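Local coordinates for protein putative mandelate racemase (Salmonella typhimurium, PDB 2O56) that belongs to the enolase superfamily, binds magnesium and probably acts as a hydro-lyase (dehydratase), though its substrate is not established, at residues T7-A15 / T389-K399; K24-I32 / G42-S53. All coordinates share one frame; numbering follows the deposited sequence.

Interaction 1. Residues T7-A15 / T389-K399; sequences TSVDIIDVA and TMKKSPTITVK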
loop_
_atom_site.group_PDB
_atom_site.type_symbol
_atom_site.label_atom_id
_atom_site.label_comp_id
_atom_site.label_asym_id
_atom_site.label_seq_id
_atom_site.Cartn_x
_atom_site.Cartn_y
_atom_site.Cartn_z
ATOM N N THR A 7 8.521 -49.881 11.340
ATOM C CA THR A 7 7.972 -51.201 10.997
ATOM C C THR A 7 6.453 -51.246 11.084
ATOM O O THR A 7 5.804 -51.952 10.312
ATOM C CB THR A 7 8.615 -52.334 11.839
ATOM O OG1 THR A 7 8.577 -51.977 13.224
ATOM C CG2 THR A 7 10.049 -52.538 11.426
ATOM N N SER A 8 5.886 -50.467 12.011
ATOM C CA SER A 8 4.442 -50.356 12.136
ATOM C C SER A 8 4.070 -49.088 12.915
ATOM O O SER A 8 4.908 -48.505 13.607
ATOM C CB SER A 8 3.879 -51.580 12.875
ATOM O OG SER A 8 4.219 -51.516 14.255
ATOM N N VAL A 9 2.811 -48.668 12.788
ATOM C CA VAL A 9 2.301 -47.528 13.525
ATOM C C VAL A 9 0.963 -47.936 14.126
ATOM O O VAL A 9 0.107 -48.443 13.420
ATOM C CB VAL A 9 2.083 -46.267 12.616
ATOM C CG1 VAL A 9 1.559 -45.089 13.462
ATOM C CG2 VAL A 9 3.357 -45.866 11.913
ATOM N N ASP A 10 0.803 -47.722 15.424
ATOM C CA ASP A 10 -0.460 -47.954 16.087
ATOM C C ASP A 10 -1.133 -46.623 16.283
ATOM O O ASP A 10 -0.510 -45.673 16.752
ATOM C CB ASP A 10 -0.242 -48.627 17.441
ATOM C CG ASP A 10 0.598 -49.886 17.333
ATOM O OD1 ASP A 10 0.128 -50.858 16.711
ATOM O OD2 ASP A 10 1.740 -49.899 17.847
ATOM N N ILE A 11 -2.401 -46.548 15.900
ATOM C CA ILE A 11 -3.192 -45.349 16.124
ATOM C C ILE A 11 -4.217 -45.660 17.210
ATOM O O ILE A 11 -5.127 -46.469 17.008
ATOM C CB ILE A 11 -3.830 -44.842 14.805
ATOM C CG1 ILE A 11 -2.731 -44.581 13.765
ATOM C CG2 ILE A 11 -4.582 -43.543 15.057
ATOM C CD1 ILE A 11 -2.416 -45.737 12.840
ATOM N N ILE A 12 -4.036 -45.027 18.368
ATOM C CA ILE A 12 -4.684 -45.438 19.611
ATOM C C ILE A 12 -5.794 -44.472 20.050
ATOM O O ILE A 12 -5.558 -43.287 20.284
ATOM C CB ILE A 12 -3.627 -45.619 20.750
ATOM C CG1 ILE A 12 -2.585 -46.661 20.336
ATOM C CG2 ILE A 12 -4.290 -46.017 22.078
ATOM C CD1 ILE A 12 -1.264 -46.578 21.052
ATOM N N ASP A 13 -7.011 -44.995 20.167
ATOM C CA ASP A 13 -8.139 -44.233 20.667
ATOM C C ASP A 13 -8.198 -44.414 22.189
ATOM O O ASP A 13 -8.785 -45.370 22.686
ATOM C CB ASP A 13 -9.420 -44.754 19.998
ATOM C CG ASP A 13 -10.618 -43.841 20.198
ATOM O OD1 ASP A 13 -10.468 -42.718 20.723
ATOM O OD2 ASP A 13 -11.728 -44.258 19.810
ATOM N N VAL A 14 -7.573 -43.487 22.908
ATOM C CA VAL A 14 -7.172 -43.676 24.309
ATOM C C VAL A 14 -8.398 -43.793 25.208
ATOM O O VAL A 14 -9.184 -42.844 25.318
ATOM C CB VAL A 14 -6.253 -42.510 24.788
ATOM C CG1 VAL A 14 -5.978 -42.575 26.317
ATOM C CG2 VAL A 14 -4.946 -42.483 23.977
ATOM N N ALA A 15 -8.558 -44.966 25.824
ATOM C CA ALA A 15 -9.644 -45.219 26.795
ATOM C C ALA A 15 -9.398 -44.483 28.097
ATOM O O ALA A 15 -8.287 -44.497 28.622
ATOM C CB ALA A 15 -9.798 -46.731 27.074
ATOM N N THR A 389 -3.511 -48.881 29.792
ATOM C CA THR A 389 -4.242 -48.027 28.871
ATOM C C THR A 389 -4.184 -48.581 27.440
ATOM O O THR A 389 -5.208 -48.670 26.751
ATOM C CB THR A 389 -3.735 -46.563 28.963
ATOM O OG1 THR A 389 -4.013 -46.049 30.280
ATOM C CG2 THR A 389 -4.433 -45.676 27.949
ATOM N N MET A 390 -2.994 -48.981 27.007
ATOM C CA MET A 390 -2.840 -49.482 25.652
ATOM C C MET A 390 -3.593 -50.783 25.409
ATOM O O MET A 390 -4.154 -50.991 24.329
ATOM C CB MET A 390 -1.375 -49.611 25.312
ATOM C CG MET A 390 -0.678 -48.255 25.201
ATOM S SD MET A 390 0.898 -48.384 24.332
ATOM C CE MET A 390 2.014 -48.824 25.672
ATOM N N LYS A 391 -3.623 -51.640 26.426
ATOM C CA LYS A 391 -4.381 -52.897 26.387
ATOM C C LYS A 391 -5.865 -52.693 26.134
ATOM O O LYS A 391 -6.452 -53.433 25.362
ATOM C CB LYS A 391 -4.178 -53.691 27.684
ATOM C CG LYS A 391 -3.469 -55.018 27.501
ATOM C CD LYS A 391 -2.136 -55.047 28.234
ATOM C CE LYS A 391 -0.964 -54.925 27.270
ATOM N NZ LYS A 391 -0.829 -53.554 26.688
ATOM N N LYS A 392 -6.466 -51.687 26.775
ATOM C CA LYS A 392 -7.913 -51.475 26.669
ATOM C C LYS A 392 -8.360 -50.361 25.707
ATOM O O LYS A 392 -9.529 -49.981 25.691
ATOM C CB LYS A 392 -8.554 -51.301 28.058
ATOM C CG LYS A 392 -8.135 -50.072 28.831
ATOM C CD LYS A 392 -9.040 -49.855 30.045
ATOM C CE LYS A 392 -8.728 -48.527 30.740
ATOM N NZ LYS A 392 -7.769 -48.675 31.879
ATOM N N SER A 393 -7.442 -49.842 24.899
ATOM C CA SER A 393 -7.773 -48.775 23.958
ATOM C C SER A 393 -7.941 -49.344 22.564
ATOM O O SER A 393 -7.025 -49.969 22.053
ATOM C CB SER A 393 -6.645 -47.744 23.913
ATOM O OG SER A 393 -6.515 -47.037 25.121
ATOM N N PRO A 394 -9.094 -49.091 21.919
ATOM C CA PRO A 394 -9.267 -49.483 20.514
ATOM C C PRO A 394 -8.155 -48.938 19.584
ATOM O O PRO A 394 -7.874 -47.732 19.583
ATOM C CB PRO A 394 -10.634 -48.889 20.144
ATOM C CG PRO A 394 -11.323 -48.644 21.420
ATOM C CD PRO A 394 -10.288 -48.424 22.470
ATOM N N THR A 395 -7.532 -49.835 18.812
ATOM C CA THR A 395 -6.260 -49.558 18.143
ATOM C C THR A 395 -6.262 -50.060 16.685
ATOM O O THR A 395 -6.661 -51.191 16.408
ATOM C CB THR A 395 -5.066 -50.173 18.919
ATOM O OG1 THR A 395 -5.037 -49.645 20.250
ATOM C CG2 THR A 395 -3.748 -49.831 18.249
ATOM N N ILE A 396 -5.836 -49.201 15.762
ATOM C CA ILE A 396 -5.591 -49.593 14.387
ATOM C C ILE A 396 -4.081 -49.673 14.216
ATOM O O ILE A 396 -3.361 -48.763 14.617
ATOM C CB ILE A 396 -6.175 -48.555 13.388
ATOM C CG1 ILE A 396 -7.672 -48.364 13.625
ATOM C CG2 ILE A 396 -5.894 -48.964 11.922
ATOM C CD1 ILE A 396 -8.272 -47.146 12.893
ATOM N N THR A 397 -3.600 -50.758 13.626
ATOM C CA THR A 397 -2.180 -50.907 13.387
ATOM C C THR A 397 -1.932 -50.871 11.895
ATOM O O THR A 397 -2.533 -51.638 11.137
ATOM C CB THR A 397 -1.652 -52.231 14.020
ATOM O OG1 THR A 397 -1.795 -52.158 15.444
ATOM C CG2 THR A 397 -0.174 -52.481 13.689
ATOM N N VAL A 398 -1.059 -49.969 11.463
ATOM C CA VAL A 398 -0.696 -49.905 10.052
ATOM C C VAL A 398 0.636 -50.590 9.907
ATOM O O VAL A 398 1.553 -50.317 10.668
ATOM C CB VAL A 398 -0.590 -48.432 9.517
ATOM C CG1 VAL A 398 -0.179 -48.426 7.997
ATOM C CG2 VAL A 398 -1.921 -47.706 9.710
ATOM N N LYS A 399 0.748 -51.471 8.922
ATOM C CA LYS A 399 2.029 -52.033 8.575
ATOM C C LYS A 399 2.022 -52.499 7.128
ATOM O O LYS A 399 3.071 -52.848 6.581
ATOM C CB LYS A 399 2.388 -53.180 9.534
ATOM C CG LYS A 399 1.448 -54.377 9.470
ATOM C CD LYS A 399 1.060 -54.851 10.858
ATOM C CE LYS A 399 2.201 -55.594 11.522
ATOM N NZ LYS A 399 1.709 -56.555 12.537
HETATM O O HOH W 1 -7.797 -46.305 16.963
HETATM O O HOH W 2 -6.726 -45.417 30.782
#
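Asp10 and Thr397 meet because both turn their first side-chain branch beside their own backbone N: CG of Asp10 at chi1 -53° and OG1 of Thr397 at chi1 -64°. The two side chains then lie alongside each other, pointing the same way from a non-hydrogen-bonded pair, and the threonine hydroxyl donates to Asp10 OD1, with OG1 to OD1 at 2.6 Å and the carboxylate oxygen met nearly along its C-O axis. The other oxygen, OD2, is bonded to Asn33 on the next strand. Ile12 and Thr395 repeat the side-by-side arrangement further along this face, where Ile12 CD1 also reaches Met390 SD.

Strands 7-13 and 395-398 run antiparallel at 164°, and Val9 with Val398 and Ile11 with Ile396 form the hydrogen-bonded pairs; Ile11 N to Ile396 O is 2.7 Å. On the face carrying these four residues, Ile11 CD1 packs on Val398 CG2 at 3.7 Å, while Val9, Ile396 and Val398 rest against helix 52-66. Past Ile12 the strand pairing ends, but Asp13 N still bonds to Pro394 O, at 2.9 Å, and a water donates to both Pro394 O and Ile11 O.

Ser393 then ties the loop after strand 7-13 to helix 387-392. Its OG accepts from Ala15 N at 3.0 Å and donates to Thr389 O at 2.7 Å, from well above that carbonyl's plane, while its CB presses tightly on Ile12 CG2, 3.4 Å away. A second water joins Ala15 O to Thr389 OG1, which is also hydrogen-bonded to Thr386 OG1.

Chemically, this is the closing edge of the four-stranded N-terminal sheet: main-chain bonds fasten the C-terminal strand to the N-terminal one, and the buried serine hydroxyl, engaged both as donor and as acceptor, ties in the preceding helix.

Interaction 2. Residues K24-I32 / G42-S53; sequences KWRPVVVKI and GEVGLAYGVGAS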
loop_
_atom_site.group_PDB
_atom_site.type_symbol
_atom_site.label_atom_id
_atom_site.label_comp_id
_atom_site.label_asym_id
_atom_site.label_seq_id
_atom_site.Cartn_x
_atom_site.Cartn_y
_atom_site.Cartn_z
ATOM N N LYS A 24 -17.594 -34.549 24.531
ATOM C CA LYS A 24 -16.840 -35.730 24.926
ATOM C C LYS A 24 -15.324 -35.498 24.913
ATOM O O LYS A 24 -14.844 -34.401 24.594
ATOM C CB LYS A 24 -17.198 -36.907 24.019
ATOM C CG LYS A 24 -17.282 -38.245 24.723
ATOM C CD LYS A 24 -18.535 -38.361 25.574
ATOM C CE LYS A 24 -18.231 -38.975 26.932
ATOM N NZ LYS A 24 -17.596 -37.988 27.852
ATOM N N TRP A 25 -14.580 -36.544 25.264
ATOM C CA TRP A 25 -13.142 -36.464 25.404
ATOM C C TRP A 25 -12.497 -37.608 24.654
ATOM O O TRP A 25 -12.713 -38.775 24.984
ATOM C CB TRP A 25 -12.748 -36.526 26.876
ATOM C CG TRP A 25 -11.290 -36.215 27.117
ATOM C CD1 TRP A 25 -10.347 -37.051 27.642
ATOM C CD2 TRP A 25 -10.618 -34.972 26.853
ATOM N NE1 TRP A 25 -9.127 -36.412 27.717
ATOM C CE2 TRP A 25 -9.268 -35.136 27.238
ATOM C CE3 TRP A 25 -11.030 -33.736 26.329
ATOM C CZ2 TRP A 25 -8.326 -34.117 27.109
ATOM C CZ3 TRP A 25 -10.095 -32.723 26.210
ATOM C CH2 TRP A 25 -8.759 -32.917 26.599
ATOM N N ARG A 26 -11.708 -37.283 23.636
ATOM C CA ARG A 26 -11.100 -38.317 22.811
ATOM C C ARG A 26 -9.644 -38.054 22.494
ATOM O O ARG A 26 -9.313 -37.746 21.355
ATOM C CB ARG A 26 -11.905 -38.527 21.523
ATOM C CG ARG A 26 -13.005 -39.546 21.663
ATOM C CD ARG A 26 -13.669 -39.826 20.336
ATOM N NE ARG A 26 -13.143 -41.025 19.703
ATOM C CZ ARG A 26 -13.411 -41.401 18.452
ATOM N NH1 ARG A 26 -14.193 -40.661 17.683
ATOM N NH2 ARG A 26 -12.892 -42.523 17.965
ATOM N N PRO A 27 -8.757 -38.207 23.493
ATOM C CA PRO A 27 -7.346 -38.186 23.179
ATOM C C PRO A 27 -6.962 -39.323 22.249
ATOM O O PRO A 27 -7.488 -40.426 22.354
ATOM C CB PRO A 27 -6.672 -38.359 24.546
ATOM C CG PRO A 27 -7.704 -38.949 25.414
ATOM C CD PRO A 27 -8.991 -38.401 24.935
ATOM N N VAL A 28 -6.058 -39.035 21.327
ATOM C CA VAL A 28 -5.653 -40.004 20.312
ATOM C C VAL A 28 -4.135 -39.983 20.199
ATOM O O VAL A 28 -3.523 -38.925 20.087
ATOM C CB VAL A 28 -6.305 -39.679 18.953
ATOM C CG1 VAL A 28 -5.616 -40.408 17.818
ATOM C CG2 VAL A 28 -7.785 -40.028 18.990
ATOM N N VAL A 29 -3.533 -41.166 20.239
ATOM C CA VAL A 29 -2.097 -41.299 20.314
ATOM C C VAL A 29 -1.553 -42.056 19.103
ATOM O O VAL A 29 -2.159 -43.025 18.627
ATOM C CB VAL A 29 -1.683 -41.949 21.671
ATOM C CG1 VAL A 29 -0.286 -42.509 21.614
ATOM C CG2 VAL A 29 -1.828 -40.925 22.805
ATOM N N VAL A 30 -0.430 -41.587 18.576
ATOM C CA VAL A 30 0.261 -42.290 17.494
ATOM C C VAL A 30 1.504 -42.879 18.137
ATOM O O VAL A 30 2.246 -42.162 18.800
ATOM C CB VAL A 30 0.701 -41.322 16.387
ATOM C CG1 VAL A 30 1.449 -42.061 15.302
ATOM C CG2 VAL A 30 -0.496 -40.605 15.790
ATOM N N LYS A 31 1.689 -44.187 17.977
ATOM C CA LYS A 31 2.833 -44.898 18.516
ATOM C C LYS A 31 3.558 -45.516 17.335
ATOM O O LYS A 31 3.007 -46.353 16.631
ATOM C CB LYS A 31 2.372 -46.011 19.462
ATOM C CG LYS A 31 3.515 -46.753 20.157
ATOM C CD LYS A 31 2.950 -47.773 21.149
ATOM C CE LYS A 31 3.989 -48.804 21.551
ATOM N NZ LYS A 31 4.079 -49.866 20.547
ATOM N N ILE A 32 4.787 -45.080 17.114
ATOM C CA ILE A 32 5.500 -45.423 15.916
ATOM C C ILE A 32 6.553 -46.446 16.339
ATOM O O ILE A 32 7.280 -46.231 17.331
ATOM C CB ILE A 32 6.176 -44.189 15.311
ATOM C CG1 ILE A 32 5.116 -43.196 14.827
ATOM C CG2 ILE A 32 7.060 -44.582 14.138
ATOM C CD1 ILE A 32 5.669 -42.093 13.952
ATOM N N GLY A 42 3.236 -39.888 20.201
ATOM C CA GLY A 42 2.735 -38.566 19.838
ATOM C C GLY A 42 1.248 -38.481 20.106
ATOM O O GLY A 42 0.591 -39.487 20.357
ATOM N N GLU A 43 0.715 -37.269 20.073
ATOM C CA GLU A 43 -0.683 -37.069 20.321
ATOM C C GLU A 43 -1.316 -36.250 19.182
ATOM O O GLU A 43 -0.700 -35.323 18.662
ATOM C CB GLU A 43 -0.858 -36.379 21.673
ATOM C CG GLU A 43 -2.284 -36.180 22.038
ATOM C CD GLU A 43 -2.474 -35.877 23.477
ATOM O OE1 GLU A 43 -1.539 -36.146 24.251
ATOM O OE2 GLU A 43 -3.559 -35.358 23.828
ATOM N N VAL A 44 -2.524 -36.635 18.778
ATOM C CA VAL A 44 -3.279 -35.930 17.736
ATOM C C VAL A 44 -4.239 -35.006 18.470
ATOM O O VAL A 44 -5.150 -35.483 19.147
ATOM C CB VAL A 44 -4.107 -36.918 16.876
ATOM C CG1 VAL A 44 -4.998 -36.178 15.870
ATOM C CG2 VAL A 44 -3.192 -37.933 16.171
ATOM N N GLY A 45 -4.034 -33.695 18.350
ATOM C CA GLY A 45 -4.721 -32.731 19.222
ATOM C C GLY A 45 -6.112 -32.317 18.766
ATOM O O GLY A 45 -6.338 -31.153 18.409
ATOM N N LEU A 46 -7.037 -33.278 18.786
ATOM C CA LEU A 46 -8.430 -33.054 18.422
ATOM C C LEU A 46 -9.358 -33.653 19.494
ATOM O O LEU A 46 -10.439 -34.154 19.181
ATOM C CB LEU A 46 -8.719 -33.698 17.043
ATOM C CG LEU A 46 -8.012 -33.119 15.805
ATOM C CD1 LEU A 46 -8.241 -33.994 14.571
ATOM C CD2 LEU A 46 -8.497 -31.676 15.530
ATOM N N ALA A 47 -8.936 -33.611 20.754
ATOM C CA ALA A 47 -9.633 -34.367 21.821
ATOM C C ALA A 47 -11.034 -33.827 22.147
ATOM O O ALA A 47 -11.878 -34.541 22.694
ATOM C CB ALA A 47 -8.765 -34.448 23.077
ATOM N N TYR A 48 -11.271 -32.562 21.797
ATOM C CA TYR A 48 -12.554 -31.886 22.029
ATOM C C TYR A 48 -13.002 -31.340 20.678
ATOM O O TYR A 48 -12.293 -31.492 19.681
ATOM C CB TYR A 48 -12.383 -30.732 23.028
ATOM C CG TYR A 48 -11.239 -29.846 22.634
ATOM C CD1 TYR A 48 -11.448 -28.706 21.872
ATOM C CD2 TYR A 48 -9.936 -30.185 22.967
ATOM C CE1 TYR A 48 -10.393 -27.919 21.471
ATOM C CE2 TYR A 48 -8.877 -29.413 22.560
ATOM C CZ TYR A 48 -9.110 -28.286 21.814
ATOM O OH TYR A 48 -8.051 -27.516 21.420
ATOM N N GLY A 49 -14.167 -30.693 20.652
ATOM C CA GLY A 49 -14.822 -30.284 19.403
ATOM C C GLY A 49 -15.191 -31.483 18.551
ATOM O O GLY A 49 -15.188 -32.642 19.034
ATOM N N VAL A 50 -15.497 -31.219 17.279
ATOM C CA VAL A 50 -15.977 -32.264 16.360
ATOM C C VAL A 50 -14.885 -32.638 15.342
ATOM O O VAL A 50 -14.433 -31.791 14.572
ATOM C CB VAL A 50 -17.291 -31.798 15.648
ATOM C CG1 VAL A 50 -17.760 -32.813 14.626
ATOM C CG2 VAL A 50 -18.388 -31.601 16.675
ATOM N N GLY A 51 -14.441 -33.894 15.344
ATOM C CA GLY A 51 -13.380 -34.296 14.410
ATOM C C GLY A 51 -12.389 -35.390 14.779
ATOM O O GLY A 51 -11.648 -35.840 13.917
ATOM N N ALA A 52 -12.368 -35.831 16.041
ATOM C CA ALA A 52 -11.467 -36.927 16.464
ATOM C C ALA A 52 -11.442 -38.214 15.606
ATOM O O ALA A 52 -10.367 -38.749 15.343
ATOM C CB ALA A 52 -11.651 -37.257 17.956
ATOM N N SER A 53 -12.595 -38.683 15.126
ATOM C CA SER A 53 -12.613 -39.829 14.193
ATOM C C SER A 53 -11.847 -39.540 12.918
ATOM O O SER A 53 -11.210 -40.436 12.364
ATOM C CB SER A 53 -14.043 -40.286 13.823
ATOM O OG SER A 53 -14.859 -40.468 14.967
HETATM O O HOH W 3 -7.756 -36.315 19.178
HETATM O O HOH W 4 -5.464 -35.877 21.917
#
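Ala47 is the main bump here: its methyl group sits over one face of the Trp25 indole, 3.8 Å from CB to the centroid of the six-membered ring and only 11° off the normal, a CH-pi contact. Pro27 CD borders the same methyl, and Trp25 CZ3 meets the edge of the Tyr48 ring, with CZ3 to CD2 at 4.1 Å. Here too, Arg26 N bonds to Ala47 O at 2.9 Å, so the loop is held by backbone as well as by shape, and it brings Tyr48 beside the magnesium site.

A second small knob, Ala52 CB, fits against the aliphatic part of Arg26, touching CB and CD. The arginine chain bends at chi3 (98°) beyond them, and NH1 reaches Ser53 OG at 2.8 Å, with the hydroxyl in the guanidinium plane.

In the hairpin of strands 28-34 and 39-44, Val44 CG2 fills the notch between Val28 CG1 and Val30 CG2, 3.8 Å from each. Gly42 lies level with Val30, exchanging two backbone bonds with it. On the opposite face Glu43 extends to a water that it shares with Val28 N and Val44 O, and its carboxylate goes on to the backbone N of Gly327 and Ser330 in the barrel domain.

The chemistry is thus divided: valines and alanines interlock in the interior, while Arg26 ties its segment to Ser53, whose hydroxyl goes on to Asp61 of the second subunit, and also pairs with Asp13 of strand 6-13; Glu43, buried, links the hairpin to the barrel.

Overall arrangement
Interactions 1 and 2 are neighbouring parts of one antiparallel sheet, their centres 12 Å apart. Interaction 1 adds the C-terminal strand 395-398 as one edge, against the N-terminal strand, and interaction 2 holds the hairpin whose strand 39-44 is the other; strands 6-13 and 28-34 join them, with Ile12 N 2.8 Å from Val29 O. A salt bridge from Asp13 OD2 to Arg26 NH2, also 2.8 Å, adds a side-chain tie, and Val9 CG1 packs on Val30 CG1. Only interaction 2 approaches the metal site: the side chain of Tyr48 comes within about 4 Å of that of Glu273 and about 7 Å of the magnesium ion, whereas interaction 1 lies away from it.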